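Local coordinates for short chain dehydrogenase (PDB 3UCX), which probably catalyses a nicotinamide adenine dinucleotide-dependent oxidation or reduction of a substrate not yet identified, as in other short-chain dehydrogenases, at residues A[26-31]-A[53-58]; A[38-43]-A[49-54]; A[114-119]-A[161-166]; A[149-154]-A[187-192]. All coordinates share one frame; numbering follows the deposited sequence. Where two conformers were deposited one is given.

Contact 1: A[26-31]-A[53-58]; sequences TLARRC and KQVTDT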
loop_
_atom_site.group_PDB
_atom_site.type_symbol
_atom_site.label_atom_id
_atom_site.label_comp_id
_atom_site.label_asym_id
_atom_site.label_seq_id
_atom_site.Cartn_x
_atom_site.Cartn_y
_atom_site.Cartn_z
ATOM N N THR A 26 -7.022 -20.896 21.787
ATOM C CA THR A 26 -7.266 -21.620 20.545
ATOM C C THR A 26 -5.958 -21.971 19.835
ATOM O O THR A 26 -5.777 -23.086 19.373
ATOM C CB THR A 26 -8.159 -20.812 19.592
ATOM O OG1 THR A 26 -9.461 -20.694 20.167
ATOM C CG2 THR A 26 -8.279 -21.515 18.229
ATOM N N LEU A 27 -5.043 -21.018 19.780
ATOM C CA LEU A 27 -3.755 -21.222 19.114
ATOM C C LEU A 27 -2.922 -22.338 19.748
ATOM O O LEU A 27 -2.404 -23.212 19.045
ATOM C CB LEU A 27 -2.996 -19.877 19.095
ATOM C CG LEU A 27 -1.863 -19.629 18.111
ATOM C CD1 LEU A 27 -2.270 -19.846 16.658
ATOM C CD2 LEU A 27 -1.377 -18.202 18.341
ATOM N N ALA A 28 -2.831 -22.333 21.071
ATOM C CA ALA A 28 -2.080 -23.342 21.820
ATOM C C ALA A 28 -2.649 -24.717 21.533
ATOM O O ALA A 28 -1.912 -25.670 21.232
ATOM C CB ALA A 28 -2.158 -23.045 23.317
ATOM N N ARG A 29 -3.975 -24.820 21.604
ATOM C CA ARG A 29 -4.641 -26.070 21.324
ATOM C C ARG A 29 -4.348 -26.508 19.914
ATOM O O ARG A 29 -3.965 -27.646 19.684
ATOM C CB ARG A 29 -6.163 -25.939 21.571
ATOM C CG ARG A 29 -6.977 -27.190 21.239
ATOM C CD ARG A 29 -8.494 -26.998 21.358
ATOM N NE ARG A 29 -9.046 -25.904 20.550
ATOM C CZ ARG A 29 -9.304 -25.952 19.239
ATOM N NH1 ARG A 29 -9.066 -27.051 18.531
ATOM N NH2 ARG A 29 -9.818 -24.885 18.624
ATOM N N ARG A 30 -4.536 -25.607 18.942
ATOM C CA ARG A 30 -4.327 -25.973 17.555
ATOM C C ARG A 30 -2.874 -26.381 17.256
ATOM O O ARG A 30 -2.658 -27.305 16.503
ATOM C CB ARG A 30 -4.797 -24.858 16.608
ATOM C CG ARG A 30 -6.322 -24.683 16.588
ATOM C CD ARG A 30 -7.019 -25.713 15.703
ATOM N NE ARG A 30 -6.527 -25.668 14.329
ATOM C CZ ARG A 30 -6.799 -24.693 13.469
ATOM N NH1 ARG A 30 -7.600 -23.696 13.812
ATOM N NH2 ARG A 30 -6.277 -24.727 12.250
ATOM N N CYS A 31 -1.890 -25.690 17.830
ATOM C CA CYS A 31 -0.476 -26.050 17.602
ATOM C C CYS A 31 -0.198 -27.460 18.100
ATOM O O CYS A 31 0.443 -28.246 17.406
ATOM C CB CYS A 31 0.463 -25.065 18.286
ATOM S SG CYS A 31 0.537 -23.454 17.478
ATOM N N LYS A 53 -3.538 -27.675 30.114
ATOM C CA LYS A 53 -4.376 -28.890 30.093
ATOM C C LYS A 53 -4.912 -29.211 28.689
ATOM O O LYS A 53 -4.853 -30.352 28.244
ATOM C CB LYS A 53 -5.522 -28.790 31.117
ATOM N N GLN A 54 -5.399 -28.210 27.960
ATOM C CA GLN A 54 -5.832 -28.465 26.584
ATOM C C GLN A 54 -4.677 -28.991 25.739
ATOM O O GLN A 54 -4.880 -29.843 24.863
ATOM C CB GLN A 54 -6.438 -27.217 25.938
ATOM C CG GLN A 54 -7.647 -26.705 26.716
ATOM C CD GLN A 54 -8.450 -25.674 25.969
ATOM O OE1 GLN A 54 -8.576 -25.742 24.749
ATOM N NE2 GLN A 54 -9.012 -24.713 26.702
ATOM N N VAL A 55 -3.466 -28.497 26.005
ATOM C CA VAL A 55 -2.293 -28.989 25.287
ATOM C C VAL A 55 -1.960 -30.431 25.672
ATOM O O VAL A 55 -1.772 -31.297 24.808
ATOM C CB VAL A 55 -1.061 -28.068 25.494
ATOM C CG1 VAL A 55 0.190 -28.728 24.928
ATOM C CG2 VAL A 55 -1.321 -26.705 24.847
ATOM N N THR A 56 -1.896 -30.702 26.965
ATOM C CA THR A 56 -1.508 -32.038 27.403
ATOM C C THR A 56 -2.597 -33.079 27.103
ATOM O O THR A 56 -2.297 -34.252 26.919
ATOM C CB THR A 56 -1.099 -32.062 28.885
ATOM O OG1 THR A 56 -2.141 -31.496 29.668
ATOM C CG2 THR A 56 0.175 -31.242 29.101
ATOM N N ASP A 57 -3.852 -32.648 27.011
ATOM C CA ASP A 57 -4.923 -33.539 26.538
ATOM C C ASP A 57 -4.678 -34.088 25.128
ATOM O O ASP A 57 -5.103 -35.205 24.827
ATOM C CB ASP A 57 -6.276 -32.831 26.577
ATOM C CG ASP A 57 -6.825 -32.692 27.985
ATOM O OD1 ASP A 57 -6.297 -33.350 28.912
ATOM O OD2 ASP A 57 -7.787 -31.915 28.159
ATOM N N THR A 58 -3.990 -33.329 24.265
ATOM C CA THR A 58 -3.632 -33.847 22.936
ATOM C C THR A 58 -2.482 -34.844 23.008
ATOM O O THR A 58 -2.179 -35.495 22.024
ATOM C CB THR A 58 -3.200 -32.734 21.949
ATOM O OG1 THR A 58 -1.874 -32.305 22.276
ATOM C CG2 THR A 58 -4.163 -31.550 21.981
HETATM O O HOH W 1 -9.061 -24.054 22.719
#
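Helices 23-33 and 45-57 lie side by side here, with the CA atoms of R29 and V55 only 5.5 Å apart, the nearest backbone approach between 26-31 and 53-58. Beneath this point the packing is apolar. V55 turns CG2 onto the backbone of the facing helix, where it rests 3.8 Å from A28 O and 4.1 Å from A28 CB. Nearer the solvent the contact becomes polar. R29 leaves its helix with CG anti to the backbone N (chi1 177°), an extended start that carries CD past Q54 OE1, 3.6 Å away, and the bend at chi3 (56°) then turns NE toward a water. The guanidinium and amide planes are nearly coplanar, and this water at the guanidinium edge joins them: it accepts from R29 NE at 2.9 Å and donates to Q54 OE1 at 2.7 Å. The other nitrogens have charged partners, with R29 NH1 paired to E33 and NH2 to D233 of helix 232-243, while Q54 NE2 turns to D50. At the last turn of the second helix, T58 OG1 donates to V55 O over 2.7 Å, in the carbonyl plane, and T58 N bonds to the same oxygen. Since A28 and V55 also pack on strand 37-42, both helices cover one face of the parallel sheet, the arrangement of the first two helices of a Rossmann fold.

Contact 2: A[38-43]-A[49-54]; sequences LVLAAR and EDVAKQ
L40 carries this contact alone from the strand, reaching V51 and A52 on helix 45-57. The nearest CA atoms, those of L40 and A52, are 7.7 Å apart, and the leucine side chain spans the gap. The CB of L40 points from the sheet toward the helix. With chi1 at -52°, CG lies anti to the carbonyl carbon, and chi2 of 171° continues the line to CD1, so that this methyl reaches the helix surface. There it touches three groups: V51 CG1 at 3.9 Å, the backbone A52 N at 3.8 Å and A52 CB at 4.2 Å. The other methyl, CD2, turns to A28 CB of helix 23-33, 3.9 Å away. V51 CG1 lies between the two, touching A28 as well as L40. On the outer side of the helix, Q54 NE2 meets D50 OD2 on the syn side of the carboxylate, tilted from its plane. A leucine pointing up from a strand to the helix that follows it is the internal packing of a beta-alpha-beta crossover, here strand 37-42, helix 45-57 and strand 62-66 of the Rossmann fold.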
loop_
_atom_site.group_PDB
_atom_site.type_symbol
_atom_site.label_atom_id
_atom_site.label_comp_id
_atom_site.label_asym_id
_atom_site.label_seq_id
_atom_site.Cartn_x
_atom_site.Cartn_y
_atom_site.Cartn_z
ATOM N N LEU A 38 4.589 -26.967 23.501
ATOM C CA LEU A 38 4.365 -25.552 23.741
ATOM C C LEU A 38 5.156 -24.995 24.900
ATOM O O LEU A 38 5.380 -25.668 25.900
ATOM C CB LEU A 38 2.877 -25.303 24.040
ATOM C CG LEU A 38 1.891 -25.188 22.877
ATOM C CD1 LEU A 38 2.071 -23.863 22.152
ATOM C CD2 LEU A 38 1.999 -26.362 21.923
ATOM N N VAL A 39 5.516 -23.727 24.758
ATOM C CA VAL A 39 5.853 -22.847 25.863
ATOM C C VAL A 39 4.777 -21.779 25.910
ATOM O O VAL A 39 4.524 -21.106 24.905
ATOM C CB VAL A 39 7.229 -22.167 25.666
ATOM C CG1 VAL A 39 7.502 -21.199 26.803
ATOM C CG2 VAL A 39 8.319 -23.232 25.543
ATOM N N LEU A 40 4.133 -21.644 27.060
ATOM C CA LEU A 40 3.092 -20.647 27.256
ATOM C C LEU A 40 3.574 -19.563 28.216
ATOM O O LEU A 40 3.970 -19.842 29.364
ATOM C CB LEU A 40 1.813 -21.324 27.787
ATOM C CG LEU A 40 1.300 -22.525 26.990
ATOM C CD1 LEU A 40 0.164 -23.252 27.716
ATOM C CD2 LEU A 40 0.902 -22.144 25.566
ATOM N N ALA A 41 3.530 -18.323 27.753
ATOM C CA ALA A 41 4.005 -17.185 28.522
ATOM C C ALA A 41 2.880 -16.141 28.637
ATOM O O ALA A 41 2.219 -15.814 27.661
ATOM C CB ALA A 41 5.255 -16.590 27.886
ATOM N N ALA A 42 2.649 -15.673 29.858
ATOM C CA ALA A 42 1.697 -14.608 30.152
ATOM C C ALA A 42 2.066 -14.088 31.531
ATOM O O ALA A 42 2.829 -14.747 32.237
ATOM C CB ALA A 42 0.275 -15.142 30.131
ATOM N N ARG A 43 1.551 -12.918 31.916
ATOM C CA ARG A 43 1.849 -12.359 33.253
ATOM C C ARG A 43 1.143 -13.202 34.308
ATOM O O ARG A 43 1.759 -13.664 35.265
ATOM C CB ARG A 43 1.445 -10.877 33.363
ATOM N N GLU A 49 -2.797 -22.423 33.269
ATOM C CA GLU A 49 -3.113 -23.753 33.779
ATOM C C GLU A 49 -4.114 -24.478 32.904
ATOM O O GLU A 49 -3.877 -25.629 32.519
ATOM C CB GLU A 49 -3.619 -23.695 35.237
ATOM N N ASP A 50 -5.232 -23.830 32.569
ATOM C CA ASP A 50 -6.204 -24.508 31.720
ATOM C C ASP A 50 -5.731 -24.651 30.275
ATOM O O ASP A 50 -6.043 -25.653 29.615
ATOM C CB ASP A 50 -7.582 -23.852 31.707
ATOM C CG ASP A 50 -8.516 -24.550 30.713
ATOM O OD1 ASP A 50 -8.768 -25.763 30.906
ATOM O OD2 ASP A 50 -8.916 -23.920 29.702
ATOM N N VAL A 51 -5.005 -23.661 29.769
ATOM C CA VAL A 51 -4.464 -23.799 28.416
ATOM C C VAL A 51 -3.502 -24.996 28.376
ATOM O O VAL A 51 -3.562 -25.813 27.447
ATOM C CB VAL A 51 -3.762 -22.524 27.891
ATOM C CG1 VAL A 51 -3.425 -22.712 26.421
ATOM C CG2 VAL A 51 -4.648 -21.300 28.082
ATOM N N ALA A 52 -2.640 -25.113 29.388
ATOM C CA ALA A 52 -1.689 -26.228 29.427
ATOM C C ALA A 52 -2.416 -27.586 29.401
ATOM O O ALA A 52 -1.981 -28.532 28.725
ATOM C CB ALA A 52 -0.765 -26.115 30.633
ATOM N N LYS A 53 -3.538 -27.675 30.114
ATOM C CA LYS A 53 -4.376 -28.890 30.093
ATOM C C LYS A 53 -4.912 -29.211 28.689
ATOM O O LYS A 53 -4.853 -30.352 28.244
ATOM C CB LYS A 53 -5.522 -28.790 31.117
ATOM N N GLN A 54 -5.399 -28.210 27.960
ATOM C CA GLN A 54 -5.832 -28.465 26.584
ATOM C C GLN A 54 -4.677 -28.991 25.739
ATOM O O GLN A 54 -4.880 -29.843 24.863
ATOM C CB GLN A 54 -6.438 -27.217 25.938
ATOM C CG GLN A 54 -7.647 -26.705 26.716
ATOM C CD GLN A 54 -8.450 -25.674 25.969
ATOM O OE1 GLN A 54 -8.576 -25.742 24.749
ATOM N NE2 GLN A 54 -9.012 -24.713 26.702
#

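Contact 3: A[114-119]-A[161-166]; sequences RDAIEL and KMAKSA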
loop_
_atom_site.group_PDB
_atom_site.type_symbol
_atom_site.label_atom_id
_atom_site.label_comp_id
_atom_site.label_asym_id
_atom_site.label_seq_id
_atom_site.Cartn_x
_atom_site.Cartn_y
_atom_site.Cartn_z
ATOM N N ARG A 114 2.631 5.208 25.746
ATOM C CA ARG A 114 3.971 4.654 26.073
ATOM C C ARG A 114 3.858 3.208 26.535
ATOM O O ARG A 114 4.662 2.379 26.131
ATOM C CB ARG A 114 4.701 5.474 27.130
ATOM C CG ARG A 114 4.992 6.904 26.714
ATOM C CD ARG A 114 5.900 7.619 27.706
ATOM N NE ARG A 114 5.979 9.036 27.390
ATOM C CZ ARG A 114 5.318 10.000 28.020
ATOM N NH1 ARG A 114 4.547 9.717 29.064
ATOM N NH2 ARG A 114 5.447 11.264 27.621
ATOM N N ASP A 115 2.870 2.917 27.388
ATOM C CA ASP A 115 2.635 1.556 27.881
ATOM C C ASP A 115 2.215 0.615 26.748
ATOM O O ASP A 115 2.656 -0.537 26.719
ATOM C CB ASP A 115 1.546 1.522 28.959
ATOM C CG ASP A 115 1.973 2.138 30.274
ATOM O OD1 ASP A 115 3.174 2.355 30.500
ATOM O OD2 ASP A 115 1.069 2.405 31.112
ATOM N N ALA A 116 1.376 1.090 25.823
ATOM C CA ALA A 116 0.954 0.273 24.664
ATOM C C ALA A 116 2.170 -0.127 23.784
ATOM O O ALA A 116 2.329 -1.293 23.391
ATOM C CB ALA A 116 -0.089 1.014 23.830
ATOM N N ILE A 117 3.017 0.845 23.499
ATOM C CA ILE A 117 4.265 0.620 22.761
ATOM C C ILE A 117 5.190 -0.336 23.538
ATOM O O ILE A 117 5.731 -1.288 22.983
ATOM C CB ILE A 117 4.946 1.964 22.408
ATOM C CG1 ILE A 117 4.122 2.695 21.338
ATOM C CG2 ILE A 117 6.361 1.748 21.876
ATOM C CD1 ILE A 117 4.508 4.140 21.121
ATOM N N GLU A 118 5.302 -0.120 24.842
ATOM C CA GLU A 118 6.132 -0.991 25.672
ATOM C C GLU A 118 5.765 -2.461 25.572
ATOM O O GLU A 118 6.654 -3.315 25.458
ATOM C CB GLU A 118 6.122 -0.536 27.128
ATOM C CG GLU A 118 7.314 -1.004 27.904
ATOM C CD GLU A 118 8.652 -0.434 27.433
ATOM O OE1 GLU A 118 8.761 0.727 26.979
ATOM O OE2 GLU A 118 9.648 -1.173 27.547
ATOM N N LEU A 119 4.466 -2.761 25.603
ATOM C CA LEU A 119 4.001 -4.124 25.565
ATOM C C LEU A 119 3.991 -4.670 24.133
ATOM O O LEU A 119 4.593 -5.695 23.855
ATOM C CB LEU A 119 2.606 -4.226 26.179
ATOM C CG LEU A 119 2.065 -5.653 26.332
ATOM C CD1 LEU A 119 3.042 -6.525 27.112
ATOM C CD2 LEU A 119 0.685 -5.615 26.997
ATOM N N LYS A 161 -3.797 1.791 16.563
ATOM C CA LYS A 161 -3.154 1.853 15.244
ATOM C C LYS A 161 -1.665 2.267 15.322
ATOM O O LYS A 161 -0.817 1.715 14.595
ATOM C CB LYS A 161 -3.909 2.798 14.308
ATOM C CG LYS A 161 -3.354 2.914 12.874
ATOM C CD LYS A 161 -4.057 4.044 12.149
ATOM C CE LYS A 161 -3.601 4.350 10.721
ATOM N NZ LYS A 161 -3.743 3.153 9.904
ATOM N N MET A 162 -1.359 3.220 16.192
ATOM C CA MET A 162 0.025 3.698 16.326
ATOM C C MET A 162 0.957 2.575 16.773
ATOM O O MET A 162 1.999 2.346 16.154
ATOM C CB MET A 162 0.140 4.865 17.298
ATOM C CG MET A 162 1.596 5.231 17.670
ATOM S SD MET A 162 1.668 6.278 19.137
ATOM C CE MET A 162 0.892 7.733 18.445
ATOM N N ALA A 163 0.575 1.877 17.834
ATOM C CA ALA A 163 1.399 0.800 18.389
ATOM C C ALA A 163 1.503 -0.361 17.409
ATOM O O ALA A 163 2.594 -0.932 17.184
ATOM C CB ALA A 163 0.810 0.331 19.711
ATOM N N LYS A 164 0.364 -0.737 16.846
ATOM C CA LYS A 164 0.350 -1.832 15.877
ATOM C C LYS A 164 1.153 -1.521 14.608
ATOM O O LYS A 164 1.793 -2.416 14.038
ATOM C CB LYS A 164 -1.074 -2.241 15.565
ATOM C CG LYS A 164 -1.740 -2.962 16.755
ATOM C CD LYS A 164 -1.237 -4.390 16.860
ATOM C CE LYS A 164 -2.170 -5.325 17.603
ATOM N NZ LYS A 164 -1.795 -5.435 19.028
ATOM N N SER A 165 1.111 -0.271 14.175
ATOM C CA SER A 165 1.867 0.184 13.015
ATOM C C SER A 165 3.364 0.163 13.289
ATOM O O SER A 165 4.147 -0.247 12.440
ATOM C CB SER A 165 1.427 1.574 12.608
ATOM O OG SER A 165 0.079 1.506 12.116
ATOM N N ALA A 166 3.759 0.602 14.469
ATOM C CA ALA A 166 5.161 0.529 14.871
ATOM C C ALA A 166 5.602 -0.955 14.887
ATOM O O ALA A 166 6.698 -1.297 14.412
ATOM C CB ALA A 166 5.376 1.187 16.246
#
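A116 and I117 meet M162 and A163 where helices 110-130 and 158-179 pack together, the pair that in short-chain dehydrogenases typically joins its counterpart in another subunit to form a four-helix interface. The short segments run in the same direction, inclined at a signed crossing angle of -29°, with their axes 9.2 Å apart. Alanines allow a close backbone approach: the CA atoms of I117 and A163 are 5.2 Å apart, and A163 CB faces A116 CB at 4.3 Å. I117 sets out to one side of the facing helix, but CG1, anti to its carbonyl carbon, brings the chain back over A163, with CG1 4.4 Å from A163 CB. Its terminal CD1 then lies 4.1 Å from M162 SD. The methionine chain is extended as far as the sulfur and bends only at chi3 (-67°), so it is SD, at the bend, that receives the isoleucine methyl; the two side chains cross obliquely. On the far side of the second helix K161 O accepts twice, from S165 N at 2.8 Å and S165 OG at 2.6 Å, which reach it from opposite faces of its plane. K161 is the lysine of the family's Tyr-X-X-X-Lys signature, and its NZ makes a hydrogen bond to H152 O. M162 also packs on V121 of the third subunit. Within the chain no hydrogen bond crosses the contact, which rests on van der Waals packing of aliphatic carbons and a thioether sulfur, while R114 and E118 form reciprocal salt bridges with E118 and R114 of the third subunit.

Contact 4: A[149-154]-A[187-192]; sequences VVRHSQ and SVLPGY
V150 and R151 are turned onto L189 by their torsions: in V150, chi1 of -56° sends CG2 into the crowded position between the backbone N and the carbonyl carbon, and in R151, a bend at chi2 (-66°) swings the chain across the leucine. Both belong to the 3-10 turn after strand 141-145 of the Rossmann fold, in the loop which, in short-chain dehydrogenases, leads from the serine to the tyrosine of the active site. L189 stands near the end of the neighbouring strand 184-190 and offers one methyl, CD2, to both. V150 CG2 comes within 3.5 Å of it, tighter than usual for two carbons, and R151 NE and NH2 each lie 3.7 Å from L189 CD2. Each side chain crosses the leucine at about a right angle. The methyl approaches the guanidinium obliquely, while the charge is met by D256 of strand 254-257 in a salt bridge at NE; NH2 reaches A264 O of the second subunit in a weak hydrogen bond. Further along, the loop folds back around H152, whose ring makes an edge-to-face contact with Y157. Q154 NE2 sits over the centre of the imidazole, and Q154 N donates to H152 ND1 in the ring plane, 3.2 Å away at an N-H...N angle of 163°.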
loop_
_atom_site.group_PDB
_atom_site.type_symbol
_atom_site.label_atom_id
_atom_site.label_comp_id
_atom_site.label_asym_id
_atom_site.label_seq_id
_atom_site.Cartn_x
_atom_site.Cartn_y
_atom_site.Cartn_z
ATOM N N VAL A 149 -6.616 -2.800 12.316
ATOM C CA VAL A 149 -6.549 -1.369 12.576
ATOM C C VAL A 149 -5.482 -0.668 11.727
ATOM O O VAL A 149 -5.589 0.501 11.441
ATOM C CB VAL A 149 -6.234 -1.109 14.064
ATOM C CG1 VAL A 149 -4.762 -1.383 14.360
ATOM C CG2 VAL A 149 -6.606 0.302 14.454
ATOM N N VAL A 150 -4.434 -1.396 11.330
ATOM C CA VAL A 150 -3.408 -0.755 10.511
ATOM C C VAL A 150 -3.899 -0.442 9.085
ATOM O O VAL A 150 -3.255 0.307 8.352
ATOM C CB VAL A 150 -2.083 -1.547 10.484
ATOM C CG1 VAL A 150 -1.567 -1.767 11.915
ATOM C CG2 VAL A 150 -2.227 -2.856 9.718
ATOM N N ARG A 151 -5.038 -1.022 8.698
ATOM C CA ARG A 151 -5.586 -0.859 7.345
ATOM C C ARG A 151 -6.560 0.309 7.215
ATOM O O ARG A 151 -7.022 0.595 6.109
ATOM C CB ARG A 151 -6.290 -2.148 6.913
ATOM C CG ARG A 151 -5.384 -3.374 6.936
ATOM C CD ARG A 151 -4.278 -3.287 5.916
ATOM N NE ARG A 151 -3.492 -4.516 5.794
ATOM C CZ ARG A 151 -2.314 -4.587 5.173
ATOM N NH1 ARG A 151 -1.806 -3.485 4.578
ATOM N NH2 ARG A 151 -1.653 -5.750 5.108
ATOM N N HIS A 152 -6.879 0.973 8.328
ATOM C CA HIS A 152 -7.783 2.126 8.308
ATOM C C HIS A 152 -7.341 3.203 9.260
ATOM O O HIS A 152 -6.316 3.059 9.927
ATOM C CB HIS A 152 -9.261 1.691 8.543
ATOM C CG HIS A 152 -9.546 1.071 9.896
ATOM N ND1 HIS A 152 -9.751 1.805 11.017
ATOM C CD2 HIS A 152 -9.758 -0.264 10.261
ATOM C CE1 HIS A 152 -10.030 0.973 12.054
ATOM N NE2 HIS A 152 -10.027 -0.295 11.585
ATOM N N SER A 153 -8.096 4.305 9.306
ATOM C CA SER A 153 -7.739 5.442 10.151
ATOM C C SER A 153 -8.945 5.947 10.936
ATOM O O SER A 153 -9.091 7.152 11.196
ATOM C CB SER A 153 -7.147 6.536 9.262
ATOM O OG SER A 153 -5.944 6.075 8.655
ATOM N N GLN A 154 -9.805 5.015 11.348
ATOM C CA GLN A 154 -11.062 5.383 11.975
ATOM C C GLN A 154 -10.821 6.089 13.299
ATOM O O GLN A 154 -9.855 5.814 14.037
ATOM C CB GLN A 154 -11.994 4.172 12.146
ATOM C CG GLN A 154 -12.520 3.605 10.821
ATOM C CD GLN A 154 -13.362 2.348 11.030
ATOM O OE1 GLN A 154 -14.201 2.323 11.913
ATOM N NE2 GLN A 154 -13.115 1.295 10.239
ATOM N N SER A 187 3.532 -11.435 9.790
ATOM C CA SER A 187 2.450 -10.924 10.622
ATOM C C SER A 187 1.105 -11.479 10.153
ATOM O O SER A 187 0.907 -11.757 8.958
ATOM C CB SER A 187 2.412 -9.393 10.543
ATOM O OG SER A 187 3.646 -8.794 10.939
ATOM N N VAL A 188 0.188 -11.661 11.100
ATOM C CA VAL A 188 -1.203 -12.016 10.803
ATOM C C VAL A 188 -2.087 -10.885 11.389
ATOM O O VAL A 188 -1.908 -10.476 12.552
ATOM C CB VAL A 188 -1.590 -13.400 11.342
ATOM C CG1 VAL A 188 -3.103 -13.659 11.212
ATOM C CG2 VAL A 188 -0.774 -14.519 10.662
ATOM N N LEU A 189 -2.964 -10.339 10.549
ATOM C CA LEU A 189 -3.748 -9.133 10.865
ATOM C C LEU A 189 -5.236 -9.467 10.906
ATOM O O LEU A 189 -5.923 -9.389 9.898
ATOM C CB LEU A 189 -3.526 -8.044 9.823
ATOM C CG LEU A 189 -2.210 -7.258 9.906
ATOM C CD1 LEU A 189 -1.014 -8.212 9.840
ATOM C CD2 LEU A 189 -2.170 -6.220 8.781
ATOM N N PRO A 190 -5.729 -9.849 12.073
ATOM C CA PRO A 190 -7.168 -10.087 12.188
ATOM C C PRO A 190 -7.935 -8.816 12.530
ATOM O O PRO A 190 -7.372 -7.882 13.147
ATOM C CB PRO A 190 -7.245 -11.067 13.353
ATOM C CG PRO A 190 -6.108 -10.653 14.236
ATOM C CD PRO A 190 -5.007 -10.182 13.312
ATOM N N GLY A 191 -9.209 -8.779 12.148
ATOM C CA GLY A 191 -10.129 -7.810 12.723
ATOM C C GLY A 191 -10.725 -8.405 13.991
ATOM O O GLY A 191 -10.012 -8.998 14.800
ATOM N N TYR A 192 -12.043 -8.259 14.155
ATOM C CA TYR A 192 -12.752 -8.931 15.230
ATOM C C TYR A 192 -12.585 -10.419 15.063
ATOM O O TYR A 192 -12.551 -10.930 13.938
ATOM C CB TYR A 192 -14.241 -8.625 15.164
ATOM C CG TYR A 192 -14.629 -7.293 15.698
ATOM C CD1 TYR A 192 -14.534 -7.018 17.059
ATOM C CD2 TYR A 192 -15.132 -6.319 14.864
ATOM C CE1 TYR A 192 -14.923 -5.787 17.570
ATOM C CE2 TYR A 192 -15.511 -5.084 15.356
ATOM C CZ TYR A 192 -15.411 -4.827 16.707
ATOM O OH TYR A 192 -15.815 -3.597 17.184
#

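Contacts 1 and 2 are two layers of one packing unit: they share helix 45-57, and A28 is common to the two. Contact 2 is the buried layer on the sheet, with only apolar side chains meeting, whereas contact 1 passes from that core to a hydrated, charged margin. Contacts 3 and 4 lie in another part of the chain, and K161 and H152 tie them together. Contact 3 is again buried and apolar, but between helices; contact 4, only partly buried, sets a leucine methyl against an arginine. Both also touch the third subunit, and they lie near the residues of the family's active-site signature.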